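Local coordinates for uncharacterized protein (Methanocella paludicola, PDB 5DMP) that is an archaeal phosphoesterase of DNA end joining that probably trims 3'-phosphate groups from DNA ends before they are ligated, at residues A[3-8]-A[21-26]. Numbering follows the deposited sequence.
Sequences HPIYVI and RLEMGG. With VN4 (oxido(dioxo)vanadium), chain J.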
ATOM      1  N   HIS A   3      -3.236  -8.420  12.896  1.00 39.88           N
ATOM      2  CA  HIS A   3      -3.109  -9.204  11.638  1.00 39.76           C
ATOM      3  C   HIS A   3      -4.374  -9.189  10.766  1.00 35.43           C
ATOM      4  O   HIS A   3      -5.469  -9.080  11.357  1.00 46.64           O
ATOM      5  CB  HIS A   3      -2.517 -10.608  11.921  1.00 43.74           C
ATOM      6  CG  HIS A   3      -1.122 -10.529  12.474  1.00 51.06           C
ATOM      7  ND1 HIS A   3      -0.003 -10.424  11.668  1.00 46.92           N
ATOM      8  CD2 HIS A   3      -0.671 -10.463  13.755  1.00 55.43           C
ATOM      9  CE1 HIS A   3       1.077 -10.313  12.421  1.00 51.31           C
ATOM     10  NE2 HIS A   3       0.700 -10.325  13.694  1.00 58.03           N
ATOM     11  N   PRO A   4      -4.289  -9.743   9.548  1.00 36.40           N
ATOM     12  CA  PRO A   4      -3.267  -9.445   8.586  1.00 31.81           C
ATOM     13  C   PRO A   4      -2.896  -7.997   8.437  1.00 29.54           C
ATOM     14  O   PRO A   4      -3.746  -7.143   8.377  1.00 28.27           O
ATOM     15  CB  PRO A   4      -3.746 -10.116   7.320  1.00 30.46           C
ATOM     16  CG  PRO A   4      -5.268  -9.928   7.385  1.00 36.54           C
ATOM     17  CD  PRO A   4      -5.616  -9.821   8.870  1.00 37.63           C
ATOM     18  N   ILE A   5      -1.609  -7.750   8.479  1.00 25.41           N
ATOM     19  CA  ILE A   5      -1.095  -6.399   8.385  1.00 26.94           C
ATOM     20  C   ILE A   5      -1.299  -5.799   6.993  1.00 26.57           C
ATOM     21  O   ILE A   5      -1.081  -6.465   5.974  1.00 27.36           O
ATOM     22  CB  ILE A   5       0.420  -6.432   8.701  1.00 26.85           C
ATOM     23  CG1 ILE A   5       0.615  -6.593  10.192  1.00 29.95           C
ATOM     24  CG2 ILE A   5       1.199  -5.157   8.289  1.00 26.97           C
ATOM     25  CD1 ILE A   5       2.000  -7.177  10.388  1.00 34.30           C
ATOM     26  N   TYR A   6      -1.658  -4.508   6.990  1.00 25.63           N
ATOM     27  CA  TYR A   6      -1.569  -3.585   5.809  1.00 24.82           C
ATOM     28  C   TYR A   6      -0.619  -2.482   6.286  1.00 24.38           C
ATOM     29  O   TYR A   6      -0.707  -1.993   7.466  1.00 26.25           O
ATOM     30  CB  TYR A   6      -3.004  -3.053   5.537  1.00 26.07           C
ATOM     31  CG  TYR A   6      -3.007  -1.606   5.166  1.00 25.00           C
ATOM     32  CD1 TYR A   6      -2.481  -1.206   3.906  1.00 24.97           C
ATOM     33  CD2 TYR A   6      -3.509  -0.641   6.036  1.00 27.76           C
ATOM     34  CE1 TYR A   6      -2.422   0.152   3.542  1.00 27.47           C
ATOM     35  CE2 TYR A   6      -3.459   0.747   5.695  1.00 27.15           C
ATOM     36  CZ  TYR A   6      -2.933   1.129   4.447  1.00 28.15           C
ATOM     37  OH  TYR A   6      -2.910   2.481   4.114  1.00 26.50           O
ATOM     38  N   VAL A   7       0.324  -2.097   5.432  1.00 24.25           N
ATOM     39  CA  VAL A   7       1.192  -0.950   5.745  1.00 23.80           C
ATOM     40  C   VAL A   7       1.533  -0.222   4.443  1.00 24.39           C
ATOM     41  O   VAL A   7       1.623  -0.846   3.366  1.00 23.50           O
ATOM     42  CB  VAL A   7       2.500  -1.460   6.455  1.00 23.60           C
ATOM     43  CG1 VAL A   7       3.236  -2.516   5.597  1.00 22.94           C
ATOM     44  CG2 VAL A   7       3.413  -0.264   6.872  1.00 24.58           C
ATOM     45  N   ILE A   8       1.729   1.088   4.535  1.00 23.69           N
ATOM     46  CA  ILE A   8       2.335   1.839   3.464  1.00 23.52           C
ATOM     47  C   ILE A   8       3.516   2.570   4.084  1.00 24.96           C
ATOM     48  O   ILE A   8       3.366   3.314   5.108  1.00 26.80           O
ATOM     49  CB  ILE A   8       1.354   2.917   2.878  1.00 22.80           C
ATOM     50  CG1 ILE A   8       0.213   2.167   2.090  1.00 23.18           C
ATOM     51  CG2 ILE A   8       2.180   3.871   1.969  1.00 24.11           C
ATOM     52  CD1 ILE A   8      -0.924   3.052   1.476  1.00 27.21           C
ATOM     53  N   ARG A  21       2.145  -2.673   1.295  1.00 23.67           N
ATOM     54  CA  ARG A  21       2.398  -4.129   1.564  1.00 24.25           C
ATOM     55  C   ARG A  21       1.222  -4.744   2.252  1.00 24.76           C
ATOM     56  O   ARG A  21       0.515  -4.119   3.078  1.00 24.00           O
ATOM     57  CB  ARG A  21       3.683  -4.292   2.487  1.00 23.73           C
ATOM     58  CG  ARG A  21       4.765  -3.303   2.216  1.00 22.53           C
ATOM     59  CD  ARG A  21       6.049  -3.697   3.099  1.00 23.84           C
ATOM     60  NE  ARG A  21       7.032  -2.652   2.953  1.00 24.96           N
ATOM     61  CZ  ARG A  21       7.908  -2.519   1.965  1.00 26.04           C
ATOM     62  NH1 ARG A  21       7.978  -3.403   0.953  1.00 29.81           N
ATOM     63  NH2 ARG A  21       8.709  -1.513   1.961  1.00 28.63           N
ATOM     64  N   LEU A  22       0.938  -5.980   1.893  1.00 22.22           N
ATOM     65  CA  LEU A  22      -0.152  -6.654   2.519  1.00 22.66           C
ATOM     66  C   LEU A  22       0.358  -8.045   2.981  1.00 24.43           C
ATOM     67  O   LEU A  22       0.952  -8.797   2.163  1.00 26.39           O
ATOM     68  CB  LEU A  22      -1.295  -6.950   1.494  1.00 24.65           C
ATOM     69  CG  LEU A  22      -1.952  -5.685   0.887  1.00 23.35           C
ATOM     70  CD1 LEU A  22      -2.875  -6.154  -0.249  1.00 29.25           C
ATOM     71  CD2 LEU A  22      -2.741  -4.954   1.988  1.00 23.31           C
ATOM     72  N   GLU A  23       0.015  -8.399   4.202  1.00 24.42           N
ATOM     73  CA  GLU A  23       0.454  -9.731   4.736  1.00 26.88           C
ATOM     74  C   GLU A  23      -0.321 -10.869   4.119  1.00 29.05           C
ATOM     75  O   GLU A  23      -1.575 -10.904   4.215  1.00 29.16           O
ATOM     76  CB  GLU A  23       0.235  -9.718   6.204  1.00 28.14           C
ATOM     77  CG  GLU A  23       0.658 -11.066   6.842  1.00 33.36           C
ATOM     78  CD  GLU A  23       0.419 -11.130   8.339  1.00 37.07           C
ATOM     79  OE1 GLU A  23       0.062 -10.115   9.001  1.00 35.37           O
ATOM     80  OE2 GLU A  23       0.655 -12.228   8.880  1.00 43.29           O
ATOM     81  N   MET A  24       0.400 -11.810   3.502  1.00 29.99           N
ATOM     82  CA  MET A  24      -0.197 -13.111   3.159  1.00 33.44           C
ATOM     83  C   MET A  24       0.874 -14.196   3.040  1.00 40.93           C
ATOM     84  O   MET A  24       2.056 -13.894   2.741  1.00 38.16           O
ATOM     85  CB  MET A  24      -0.999 -13.032   1.856  1.00 39.47           C
ATOM     86  CG  MET A  24      -0.344 -12.351   0.664  1.00 43.10           C
ATOM     87  SD  MET A  24      -1.433 -12.031  -0.775  1.00 42.21           S
ATOM     88  CE  MET A  24      -1.838 -10.283  -0.708  1.00 45.12           C
ATOM     89  N   GLY A  25       0.476 -15.447   3.309  1.00 42.50           N
ATOM     90  CA  GLY A  25       1.419 -16.580   3.216  1.00 46.41           C
ATOM     91  C   GLY A  25       2.730 -16.360   3.967  1.00 44.95           C
ATOM     92  O   GLY A  25       3.817 -16.724   3.482  1.00 46.61           O
ATOM     93  N   GLY A  26       2.615 -15.722   5.123  1.00 37.91           N
ATOM     94  CA  GLY A  26       3.691 -15.481   6.060  1.00 42.24           C
ATOM     95  C   GLY A  26       4.657 -14.365   5.717  1.00 40.68           C
ATOM     96  O   GLY A  26       5.659 -14.254   6.351  1.00 39.49           O
TER
HETATM   97  V   VN4 J 209      12.147  -1.361   0.834  1.00 64.29           V
HETATM   98  O1  VN4 J 209      13.367  -2.733   1.389  1.00 56.12           O
HETATM   99  O2  VN4 J 209      12.243   0.072   2.128  1.00 46.00           O
HETATM  100  O3  VN4 J 209      11.099  -1.542  -0.738  1.00 58.94           O
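Arg21 and Val7 face each other as a hydrogen-bonded antiparallel pair: Arg21 N donates to Val7 O at 2.8 Å, and Val7 N returns a bond to Arg21 O. On the same face of the sheet their side chains run alongside each other, with Val7 CG1 3.6 Å from Arg21 CB. Val7 has CG1 between its backbone N and carbonyl carbon (chi1 56°), which lays this methyl along the arginine's aliphatic stem; a compact branched residue suits that place. The stem stays extended from CG to NE and carries the guanidinium to the bound oxido(dioxo)vanadium, whose O3 lies near the guanidinium plane, 3.6 Å from Arg21 NH2. NE hydrogen-bonds to Gln9 and NH1 to Ser30, which should fix the group's rotation in this pocket, shared with His53 and Tyr57.

Leu22 turns to the other face, where its CD2 meets Tyr6 CB at 4.0 Å; this non-hydrogen-bonded pair puts apolar bulk in a buried layer, while Tyr6 OH bonds to Asp78. The pairing belongs to the beta hairpin of strands 5-12 and 16-24, part of the antiparallel sheet of the phosphoesterase domain.

Glu23 N continues the ladder to Ile5 O, but its side chain supplies the next link. With CG anti to the backbone N (chi1 180°) and the chain extended, OE1 reaches two donors. Ile5 N reaches Glu23 OE1 at 2.9 Å on the anti side, somewhat out of the carboxylate plane. His3 ND1 donates to the syn lone pair of Glu23 OE1 at 2.7 Å, nearly straight and in the imidazole plane; ring and carboxylate stand 81° apart. Replacing this glutamate by alanine would probably leave Ile5 N and His3 ND1 without their shared acceptor and the imidazole freer to turn. Pro4, between the two donor residues, has no N-H to satisfy and rests its CB 4.2 Å from Glu23 CB.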